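Local coordinates for protein Pab-dependent poly(a)-specific ribonuclease subunit PAN2 (Neurospora crassa, PDB 4CZW) that shortens mRNA poly(A) tails as the exonuclease subunit of the PAN2-PAN3 deadenylation complex, here as its ubiquitin-protease-like and nuclease domains, at residues A[55-60]-A[139-144]; A[154-159]-A[406-411]; A[478-483]-A[606-611]. All blocks are in the same frame, centred on the assembly; numbering follows the deposited sequence.

Overall arrangement
Interactions 1 and 2 lie in or beside the ubiquitin-protease-like part of the chain, their centres 20 Å apart; interaction 3 belongs to the exonuclease domain, about 38 Å from the first and 30 Å from the second (between centres). Interactions 1 and 3 are buried and apolar: helix 51-58 meets helix 130-149 in one, strand 471-481 meets helix 604-623 in the other, beside the predicted metal site of the nuclease. Interaction 2 is partly exposed and mixed, with aliphatic carbon on a carbonyl and a guanidinium beside a serine. It is made by loops at helix ends. The three share no helix or strand.

Interaction 1. Residues A[55-60]-A[139-144]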
loop_
_atom_site.group_PDB
_atom_site.type_symbol
_atom_site.label_atom_id
_atom_site.label_comp_id
_atom_site.label_asym_id
_atom_site.label_seq_id
_atom_site.Cartn_x
_atom_site.Cartn_y
_atom_site.Cartn_z
ATOM N N GLN A 55 4.772 0.719 4.716
ATOM C CA GLN A 55 6.101 1.137 4.282
ATOM C C GLN A 55 7.072 -0.035 4.292
ATOM O O GLN A 55 7.776 -0.281 3.313
ATOM C CB GLN A 55 6.635 2.260 5.175
ATOM C CG GLN A 55 5.871 3.573 5.076
ATOM C CD GLN A 55 6.215 4.369 3.830
ATOM O OE1 GLN A 55 6.935 3.894 2.952
ATOM N NE2 GLN A 55 5.703 5.591 3.752
ATOM N N VAL A 56 7.101 -0.755 5.410
ATOM C CA VAL A 56 7.998 -1.892 5.581
ATOM C C VAL A 56 7.734 -2.972 4.532
ATOM O O VAL A 56 8.667 -3.543 3.967
ATOM C CB VAL A 56 7.864 -2.498 6.993
ATOM C CG1 VAL A 56 8.686 -3.762 7.112
ATOM C CG2 VAL A 56 8.294 -1.489 8.046
HETATM N N MSE A 57 6.459 -3.236 4.267
HETATM C CA MSE A 57 6.075 -4.224 3.264
HETATM C C MSE A 57 6.443 -3.772 1.854
HETATM O O MSE A 57 6.823 -4.588 1.014
HETATM C CB MSE A 57 4.574 -4.511 3.339
HETATM C CG MSE A 57 4.129 -5.214 4.609
HETATM SE SE MSE A 57 2.214 -5.575 4.612
HETATM C CE MSE A 57 2.128 -6.740 3.053
ATOM N N HIS A 58 6.327 -2.472 1.600
ATOM C CA HIS A 58 6.586 -1.917 0.274
ATOM C C HIS A 58 8.042 -2.082 -0.149
ATOM O O HIS A 58 8.332 -2.341 -1.317
ATOM C CB HIS A 58 6.206 -0.436 0.227
ATOM C CG HIS A 58 6.619 0.251 -1.037
ATOM N ND1 HIS A 58 7.673 1.136 -1.093
ATOM C CD2 HIS A 58 6.128 0.171 -2.297
ATOM C CE1 HIS A 58 7.810 1.579 -2.331
ATOM N NE2 HIS A 58 6.884 1.008 -3.081
ATOM N N TYR A 59 8.954 -1.926 0.804
ATOM C CA TYR A 59 10.376 -2.056 0.513
ATOM C C TYR A 59 10.853 -3.483 0.746
ATOM O O TYR A 59 12.049 -3.740 0.880
ATOM C CB TYR A 59 11.185 -1.066 1.352
ATOM C CG TYR A 59 10.936 0.374 0.962
ATOM C CD1 TYR A 59 11.598 0.944 -0.117
ATOM C CD2 TYR A 59 10.029 1.157 1.662
ATOM C CE1 TYR A 59 11.370 2.256 -0.484
ATOM C CE2 TYR A 59 9.794 2.472 1.303
ATOM C CZ TYR A 59 10.468 3.016 0.230
ATOM O OH TYR A 59 10.238 4.323 -0.132
ATOM N N THR A 60 9.896 -4.404 0.799
ATOM C CA THR A 60 10.187 -5.830 0.790
ATOM C C THR A 60 9.890 -6.360 -0.609
ATOM O O THR A 60 8.736 -6.641 -0.931
ATOM C CB THR A 60 9.356 -6.598 1.835
ATOM O OG1 THR A 60 9.500 -5.976 3.118
ATOM C CG2 THR A 60 9.810 -8.048 1.921
HETATM N N MSE A 139 -0.838 -10.037 10.770
HETATM C CA MSE A 139 -1.363 -11.391 10.653
HETATM C C MSE A 139 -2.584 -11.423 9.740
HETATM O O MSE A 139 -2.754 -12.350 8.946
HETATM C CB MSE A 139 -1.714 -11.950 12.034
HETATM C CG MSE A 139 -0.513 -12.124 12.953
HETATM SE SE MSE A 139 -0.971 -12.871 14.696
HETATM C CE MSE A 139 -1.971 -11.370 15.437
ATOM N N PHE A 140 -3.428 -10.401 9.854
ATOM C CA PHE A 140 -4.645 -10.308 9.053
ATOM C C PHE A 140 -4.330 -10.134 7.570
ATOM O O PHE A 140 -4.939 -10.782 6.719
ATOM C CB PHE A 140 -5.517 -9.148 9.542
ATOM C CG PHE A 140 -6.862 -9.073 8.874
ATOM C CD1 PHE A 140 -7.900 -9.893 9.283
ATOM C CD2 PHE A 140 -7.091 -8.172 7.846
ATOM C CE1 PHE A 140 -9.139 -9.823 8.674
ATOM C CE2 PHE A 140 -8.329 -8.098 7.234
ATOM C CZ PHE A 140 -9.354 -8.924 7.649
ATOM N N LEU A 141 -3.376 -9.259 7.266
ATOM C CA LEU A 141 -3.000 -8.987 5.882
ATOM C C LEU A 141 -2.347 -10.192 5.217
ATOM O O LEU A 141 -2.737 -10.583 4.118
ATOM C CB LEU A 141 -2.060 -7.782 5.805
ATOM C CG LEU A 141 -2.732 -6.408 5.764
ATOM C CD1 LEU A 141 -1.693 -5.308 5.627
ATOM C CD2 LEU A 141 -3.734 -6.347 4.623
ATOM N N PHE A 142 -1.355 -10.776 5.885
ATOM C CA PHE A 142 -0.642 -11.932 5.351
ATOM C C PHE A 142 -1.583 -13.093 5.048
ATOM O O PHE A 142 -1.361 -13.851 4.104
ATOM C CB PHE A 142 0.450 -12.384 6.324
ATOM C CG PHE A 142 1.778 -11.722 6.094
ATOM C CD1 PHE A 142 1.920 -10.352 6.244
ATOM C CD2 PHE A 142 2.887 -12.470 5.735
ATOM C CE1 PHE A 142 3.140 -9.740 6.034
ATOM C CE2 PHE A 142 4.110 -11.864 5.525
ATOM C CZ PHE A 142 4.237 -10.497 5.674
ATOM N N ASP A 143 -2.636 -13.223 5.848
ATOM C CA ASP A 143 -3.630 -14.267 5.639
ATOM C C ASP A 143 -4.533 -13.934 4.456
ATOM O O ASP A 143 -4.808 -14.788 3.614
ATOM C CB ASP A 143 -4.470 -14.469 6.902
ATOM C CG ASP A 143 -5.527 -15.545 6.732
ATOM O OD1 ASP A 143 -5.287 -16.502 5.966
ATOM O OD2 ASP A 143 -6.598 -15.432 7.366
ATOM N N LYS A 144 -4.986 -12.687 4.396
ATOM C CA LYS A 144 -5.915 -12.259 3.359
ATOM C C LYS A 144 -5.273 -12.226 1.974
ATOM O O LYS A 144 -5.859 -12.706 1.005
ATOM C CB LYS A 144 -6.492 -10.881 3.699
ATOM C CG LYS A 144 -7.556 -10.916 4.783
ATOM C CD LYS A 144 -8.749 -11.750 4.345
ATOM C CE LYS A 144 -9.820 -11.811 5.422
ATOM N NZ LYS A 144 -10.976 -12.650 4.995
#
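Met57, a selenomethionine, reaches from helix 51-58 to Leu141 and Phe142 of helix 130-149, joining two helices in the interior of the ubiquitin-protease-like (pseudo-UCH) domain. In active ubiquitin-specific proteases the helix corresponding to 51-58 probably carries the catalytic cysteine at its start; this domain is predicted to be inactive and serves as a scaffold. The helices stand well apart, with Met57 CA and Phe142 CA 10.4 Å from each other, so that side chains alone bridge the gap.

The bridge is wholly apolar. Met57 keeps an extended chi2 (-179°), which carries its selenium straight across until SE lies 4.0 Å from Leu141 CD1. A turn at chi3 (62°) then swings the methyl toward Phe142, and CE comes to 4.3 Å from CE1 of that ring, approaching obliquely. The one side chain is thus divided between two partners, selenium on the leucine methyl and terminal methyl on the ring. Leu85 of helix 81-94 and Met391 of strand 385-394 also touch Met57, while Leu81 touches Leu141, which places the contact where several elements of the domain core converge. A bound zinc ion lies about 12 Å from the Leu141 side chain.

Polar and aromatic contacts finish the end of the first helix. His58 sits on one face of the Tyr59 ring, its ND1 3.4 Å above the plane and over the ring centre of Tyr59. Tyr59 is the first residue to depart from helical geometry, yet its N still bonds to Gln55 O. One residue on, the hydroxyl of Thr60 turns back along the helix: OG1 donates to Val56 O at 2.7 Å, with a C=O...OG1 angle of 143°.

Interaction 2. Residues A[154-159]-A[406-411]; sequences PISTEL and KTRLDT
Ile155 lays its aliphatic branches against the backbone and CB of Arg408. CG2 and CD1 of Ile155 each come to 3.6 Å from Arg408 O, and the same CG2 is 3.9 Å from Arg408 CB, so methyl groups from two branches of Ile155 lie against that carbonyl oxygen. The two side chains then run past one another in opposite directions. Arg408, bent at chi3 (-63°), sends its guanidinium back over the loop of 154-159: Ile155 O lies at the guanidinium edge, near its plane, 3.7 Å from NH2, while Ser156 CB approaches the guanidinium obliquely, nearest to NH2.

These loops lie beside a zinc site of the ubiquitin-protease-like domain, where the side chain of Ile155 is about 7 Å from that of the zinc ligand His70. Backbone bonds tie Ile155 to Gln69 and Asp410 to Ala72. Leu409 meanwhile packs on Trp537 and Val538 of helix 529-541 in the exonuclease domain, so residues 406-411 touch both domains.

Ser156 forms an ST turn leading into helix 158-163. Its OG, anti to the Ser156 N (chi1 -180°), accepts from Glu158 N at 3.2 Å with an N-H...O angle of 156°. The hydroxyl is also hydrogen-bonded to Asp404 OD2, an atom that makes a long, weak ion pair with Arg408 NH2. With an alanine here, Glu158 N would probably lose this acceptor and Asp404 a mate, setting the turn freer to move. The Glu158 carboxylate stays apart from the arginine, OE1 being 6.6 Å from Arg408 NH2; its OE2 forms a salt bridge with Arg161.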
loop_
_atom_site.group_PDB
_atom_site.type_symbol
_atom_site.label_atom_id
_atom_site.label_comp_id
_atom_site.label_asym_id
_atom_site.label_seq_id
_atom_site.Cartn_x
_atom_site.Cartn_y
_atom_site.Cartn_z
ATOM N N PRO A 154 -1.656 -14.885 -11.232
ATOM C CA PRO A 154 -0.872 -13.652 -11.357
ATOM C C PRO A 154 -0.281 -13.496 -12.754
ATOM O O PRO A 154 -0.155 -14.484 -13.478
ATOM C CB PRO A 154 0.230 -13.827 -10.308
ATOM C CG PRO A 154 0.350 -15.300 -10.130
ATOM C CD PRO A 154 -1.043 -15.835 -10.287
ATOM N N ILE A 155 0.071 -12.267 -13.118
ATOM C CA ILE A 155 0.617 -11.979 -14.440
ATOM C C ILE A 155 1.912 -12.748 -14.687
ATOM O O ILE A 155 2.136 -13.271 -15.781
ATOM C CB ILE A 155 0.878 -10.471 -14.623
ATOM C CG1 ILE A 155 -0.421 -9.681 -14.448
ATOM C CG2 ILE A 155 1.480 -10.189 -15.991
ATOM C CD1 ILE A 155 -1.481 -10.017 -15.474
ATOM N N SER A 156 2.757 -12.830 -13.665
ATOM C CA SER A 156 4.038 -13.506 -13.807
ATOM C C SER A 156 4.578 -14.040 -12.483
ATOM O O SER A 156 4.565 -13.348 -11.465
ATOM C CB SER A 156 5.063 -12.561 -14.434
ATOM O OG SER A 156 6.319 -13.197 -14.588
ATOM N N THR A 157 5.049 -15.282 -12.513
ATOM C CA THR A 157 5.735 -15.879 -11.377
ATOM C C THR A 157 7.190 -16.130 -11.750
ATOM O O THR A 157 7.846 -17.008 -11.192
ATOM C CB THR A 157 5.080 -17.202 -10.937
ATOM O OG1 THR A 157 5.161 -18.158 -12.002
ATOM C CG2 THR A 157 3.620 -16.980 -10.571
ATOM N N GLU A 158 7.681 -15.344 -12.704
ATOM C CA GLU A 158 9.021 -15.523 -13.252
ATOM C C GLU A 158 10.110 -15.181 -12.240
ATOM O O GLU A 158 11.162 -15.820 -12.210
ATOM C CB GLU A 158 9.193 -14.670 -14.512
ATOM C CG GLU A 158 10.489 -14.916 -15.265
ATOM C CD GLU A 158 10.547 -16.295 -15.894
ATOM O OE1 GLU A 158 9.475 -16.888 -16.138
ATOM O OE2 GLU A 158 11.668 -16.786 -16.144
ATOM N N LEU A 159 9.855 -14.167 -11.417
ATOM C CA LEU A 159 10.806 -13.752 -10.392
ATOM C C LEU A 159 11.022 -14.872 -9.382
ATOM O O LEU A 159 12.156 -15.228 -9.065
ATOM C CB LEU A 159 10.314 -12.483 -9.685
ATOM C CG LEU A 159 11.252 -11.730 -8.733
ATOM C CD1 LEU A 159 10.826 -10.279 -8.644
ATOM C CD2 LEU A 159 11.274 -12.340 -7.337
ATOM N N LYS A 406 3.524 -4.880 -15.572
ATOM C CA LYS A 406 3.288 -3.664 -16.338
ATOM C C LYS A 406 3.329 -3.962 -17.832
ATOM O O LYS A 406 2.511 -3.455 -18.601
ATOM C CB LYS A 406 4.323 -2.598 -15.972
ATOM C CG LYS A 406 4.001 -1.201 -16.473
ATOM C CD LYS A 406 4.969 -0.186 -15.885
ATOM C CE LYS A 406 4.617 1.230 -16.304
ATOM N NZ LYS A 406 5.525 2.227 -15.671
ATOM N N THR A 407 4.285 -4.797 -18.233
ATOM C CA THR A 407 4.450 -5.182 -19.630
ATOM C C THR A 407 3.222 -5.915 -20.163
ATOM O O THR A 407 2.709 -5.590 -21.234
ATOM C CB THR A 407 5.693 -6.076 -19.820
ATOM O OG1 THR A 407 6.873 -5.330 -19.497
ATOM C CG2 THR A 407 5.788 -6.568 -21.255
ATOM N N ARG A 408 2.750 -6.903 -19.410
ATOM C CA ARG A 408 1.568 -7.660 -19.804
ATOM C C ARG A 408 0.380 -7.329 -18.906
ATOM O O ARG A 408 -0.322 -8.223 -18.431
ATOM C CB ARG A 408 1.857 -9.161 -19.778
ATOM C CG ARG A 408 2.906 -9.599 -20.789
ATOM C CD ARG A 408 2.967 -11.112 -20.912
ATOM N NE ARG A 408 3.376 -11.753 -19.666
ATOM C CZ ARG A 408 4.640 -11.985 -19.328
ATOM N NH1 ARG A 408 5.624 -11.624 -20.141
ATOM N NH2 ARG A 408 4.922 -12.574 -18.173
ATOM N N LEU A 409 0.166 -6.038 -18.681
ATOM C CA LEU A 409 -0.959 -5.558 -17.885
ATOM C C LEU A 409 -2.294 -5.923 -18.529
ATOM O O LEU A 409 -2.492 -5.714 -19.725
ATOM C CB LEU A 409 -0.862 -4.042 -17.698
ATOM C CG LEU A 409 -2.050 -3.325 -17.052
ATOM C CD1 LEU A 409 -2.199 -3.727 -15.596
ATOM C CD2 LEU A 409 -1.898 -1.817 -17.186
ATOM N N ASP A 410 -3.206 -6.473 -17.732
ATOM C CA ASP A 410 -4.531 -6.828 -18.229
ATOM C C ASP A 410 -5.397 -5.580 -18.360
ATOM O O ASP A 410 -5.498 -4.783 -17.427
ATOM C CB ASP A 410 -5.199 -7.848 -17.306
ATOM C CG ASP A 410 -6.492 -8.392 -17.880
ATOM O OD1 ASP A 410 -7.549 -7.762 -17.670
ATOM O OD2 ASP A 410 -6.451 -9.450 -18.543
ATOM N N THR A 411 -6.024 -5.418 -19.521
ATOM C CA THR A 411 -6.781 -4.207 -19.823
ATOM C C THR A 411 -8.260 -4.486 -20.079
ATOM O O THR A 411 -8.977 -3.628 -20.593
ATOM C CB THR A 411 -6.204 -3.485 -21.054
ATOM O OG1 THR A 411 -6.394 -4.299 -22.219
ATOM C CG2 THR A 411 -4.718 -3.214 -20.867
#

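Interaction 3. Residues A[478-483]-A[606-611]; sequences SVVRGQ and EDAQTA
Val480 spreads its two methyls over two successive residues of helix 604-623, Ala608 and Gln609. The CA atoms of Val480 and Ala608 are 6.8 Å apart, and the CB bonds of both point at the opposing segment. The two bonds run in nearly opposite directions but are offset rather than aligned end to end, and the CG2 branch of Val480 makes the approach, 4.1 Å from Ala608 CB. With CG1 anti to the backbone N of Val480 (chi1 162°), that other branch falls beside the next side chain, 4.4 Å from Gln609 CG. The small alanine lets the helix come close to the strand.

Gln609 is turned differently. Its CB bond points along the interface rather than at the strand, and the aliphatic part of the chain borders the valine while the amide continues to the loop before strand 490-496, where NE2 bonds to Gly488 O. Along the strand the side chains alternate: Val479 points away from the helix, onto Ile442 and Ile444 of the neighbouring strand, whereas Ser478 points toward it. The Ser478 hydroxyl is hydrogen-bonded to Ser604 OG near the helix start and to Asp493 OD1.

Within the helix, Thr610 OG1 donates to Glu606 O at 2.8 Å, from above the carbonyl plane and 44° out of it. The same oxygen accepts from Thr610 N, so two donors of one residue grip it.

Asp607 leaves the helix on another side and touches Asp445 of strand 441-451, the strand whose Ala443 pairs by backbone bonds with Val480. The side chain of Asp445 is also about 4 Å from that of Ala608. As in related nucleases, Asp445 and Asp607 probably bind the catalytic divalent metals together with Glu447 and Asp554, an arrangement of sheet, helix and four acidic residues characteristic of the DEDD exonucleases of the RNase H-like fold.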
loop_
_atom_site.group_PDB
_atom_site.type_symbol
_atom_site.label_atom_id
_atom_site.label_comp_id
_atom_site.label_asym_id
_atom_site.label_seq_id
_atom_site.Cartn_x
_atom_site.Cartn_y
_atom_site.Cartn_z
ATOM N N SER A 478 -15.610 10.736 -14.946
ATOM C CA SER A 478 -15.787 10.804 -16.391
ATOM C C SER A 478 -14.454 10.937 -17.116
ATOM O O SER A 478 -13.692 11.868 -16.864
ATOM C CB SER A 478 -16.698 11.978 -16.762
ATOM O OG SER A 478 -17.957 11.870 -16.122
ATOM N N VAL A 479 -14.177 9.998 -18.015
ATOM C CA VAL A 479 -12.977 10.071 -18.840
ATOM C C VAL A 479 -13.372 10.161 -20.311
ATOM O O VAL A 479 -14.226 9.408 -20.783
ATOM C CB VAL A 479 -12.052 8.862 -18.619
ATOM C CG1 VAL A 479 -10.677 9.149 -19.195
ATOM C CG2 VAL A 479 -11.940 8.547 -17.138
ATOM N N VAL A 480 -12.740 11.084 -21.028
ATOM C CA VAL A 480 -13.157 11.439 -22.379
ATOM C C VAL A 480 -12.015 11.315 -23.389
ATOM O O VAL A 480 -10.873 11.670 -23.093
ATOM C CB VAL A 480 -13.726 12.882 -22.398
ATOM C CG1 VAL A 480 -13.753 13.453 -23.804
ATOM C CG2 VAL A 480 -15.112 12.913 -21.770
ATOM N N ARG A 481 -12.329 10.792 -24.574
ATOM C CA ARG A 481 -11.372 10.719 -25.676
ATOM C C ARG A 481 -10.791 12.092 -26.003
ATOM O O ARG A 481 -11.530 13.052 -26.221
ATOM C CB ARG A 481 -12.033 10.129 -26.923
ATOM C CG ARG A 481 -12.474 8.684 -26.783
ATOM C CD ARG A 481 -13.213 8.221 -28.029
ATOM N NE ARG A 481 -13.542 6.800 -27.976
ATOM C CZ ARG A 481 -14.646 6.309 -27.423
ATOM N NH1 ARG A 481 -15.532 7.126 -26.867
ATOM N NH2 ARG A 481 -14.864 5.001 -27.420
ATOM N N GLY A 482 -9.466 12.179 -26.042
ATOM C CA GLY A 482 -8.798 13.440 -26.306
ATOM C C GLY A 482 -8.328 13.584 -27.741
ATOM O O GLY A 482 -7.725 14.596 -28.104
ATOM N N GLN A 483 -8.608 12.573 -28.559
ATOM C CA GLN A 483 -8.188 12.580 -29.956
ATOM C C GLN A 483 -8.972 11.559 -30.773
ATOM O O GLN A 483 -9.737 10.767 -30.219
ATOM C CB GLN A 483 -6.688 12.305 -30.056
ATOM C CG GLN A 483 -6.253 11.004 -29.399
ATOM C CD GLN A 483 -4.859 11.089 -28.811
ATOM O OE1 GLN A 483 -4.511 12.072 -28.155
ATOM N NE2 GLN A 483 -4.051 10.061 -29.042
ATOM N N GLU A 606 -18.908 17.300 -19.450
ATOM C CA GLU A 606 -18.834 18.633 -20.041
ATOM C C GLU A 606 -17.563 19.363 -19.616
ATOM O O GLU A 606 -16.869 19.952 -20.447
ATOM C CB GLU A 606 -20.061 19.461 -19.656
ATOM C CG GLU A 606 -21.373 18.950 -20.229
ATOM C CD GLU A 606 -22.549 19.835 -19.860
ATOM O OE1 GLU A 606 -22.341 20.826 -19.128
ATOM O OE2 GLU A 606 -23.679 19.540 -20.301
ATOM N N ASP A 607 -17.266 19.322 -18.321
ATOM C CA ASP A 607 -16.081 19.981 -17.780
ATOM C C ASP A 607 -14.797 19.364 -18.328
ATOM O O ASP A 607 -13.779 20.043 -18.458
ATOM C CB ASP A 607 -16.083 19.915 -16.252
ATOM C CG ASP A 607 -17.135 20.812 -15.629
ATOM O OD1 ASP A 607 -18.092 21.194 -16.337
ATOM O OD2 ASP A 607 -17.006 21.135 -14.430
ATOM N N ALA A 608 -14.850 18.075 -18.645
ATOM C CA ALA A 608 -13.711 17.393 -19.247
ATOM C C ALA A 608 -13.530 17.853 -20.688
ATOM O O ALA A 608 -12.410 18.100 -21.137
ATOM C CB ALA A 608 -13.894 15.886 -19.186
ATOM N N GLN A 609 -14.644 17.965 -21.405
ATOM C CA GLN A 609 -14.637 18.453 -22.779
ATOM C C GLN A 609 -14.189 19.907 -22.841
ATOM O O GLN A 609 -13.509 20.317 -23.782
ATOM C CB GLN A 609 -16.023 18.303 -23.407
ATOM C CG GLN A 609 -16.452 16.865 -23.643
ATOM C CD GLN A 609 -17.921 16.748 -23.995
ATOM O OE1 GLN A 609 -18.742 17.558 -23.563
ATOM N NE2 GLN A 609 -18.261 15.737 -24.785
ATOM N N THR A 610 -14.578 20.683 -21.833
ATOM C CA THR A 610 -14.205 22.092 -21.750
ATOM C C THR A 610 -12.693 22.253 -21.634
ATOM O O THR A 610 -12.088 23.056 -22.346
ATOM C CB THR A 610 -14.879 22.783 -20.549
ATOM O OG1 THR A 610 -16.304 22.718 -20.694
ATOM C CG2 THR A 610 -14.449 24.239 -20.458
ATOM N N ALA A 611 -12.093 21.481 -20.733
ATOM C CA ALA A 611 -10.648 21.514 -20.528
ATOM C C ALA A 611 -9.908 21.090 -21.791
ATOM O O ALA A 611 -8.855 21.638 -22.116
ATOM C CB ALA A 611 -10.260 20.621 -19.359
#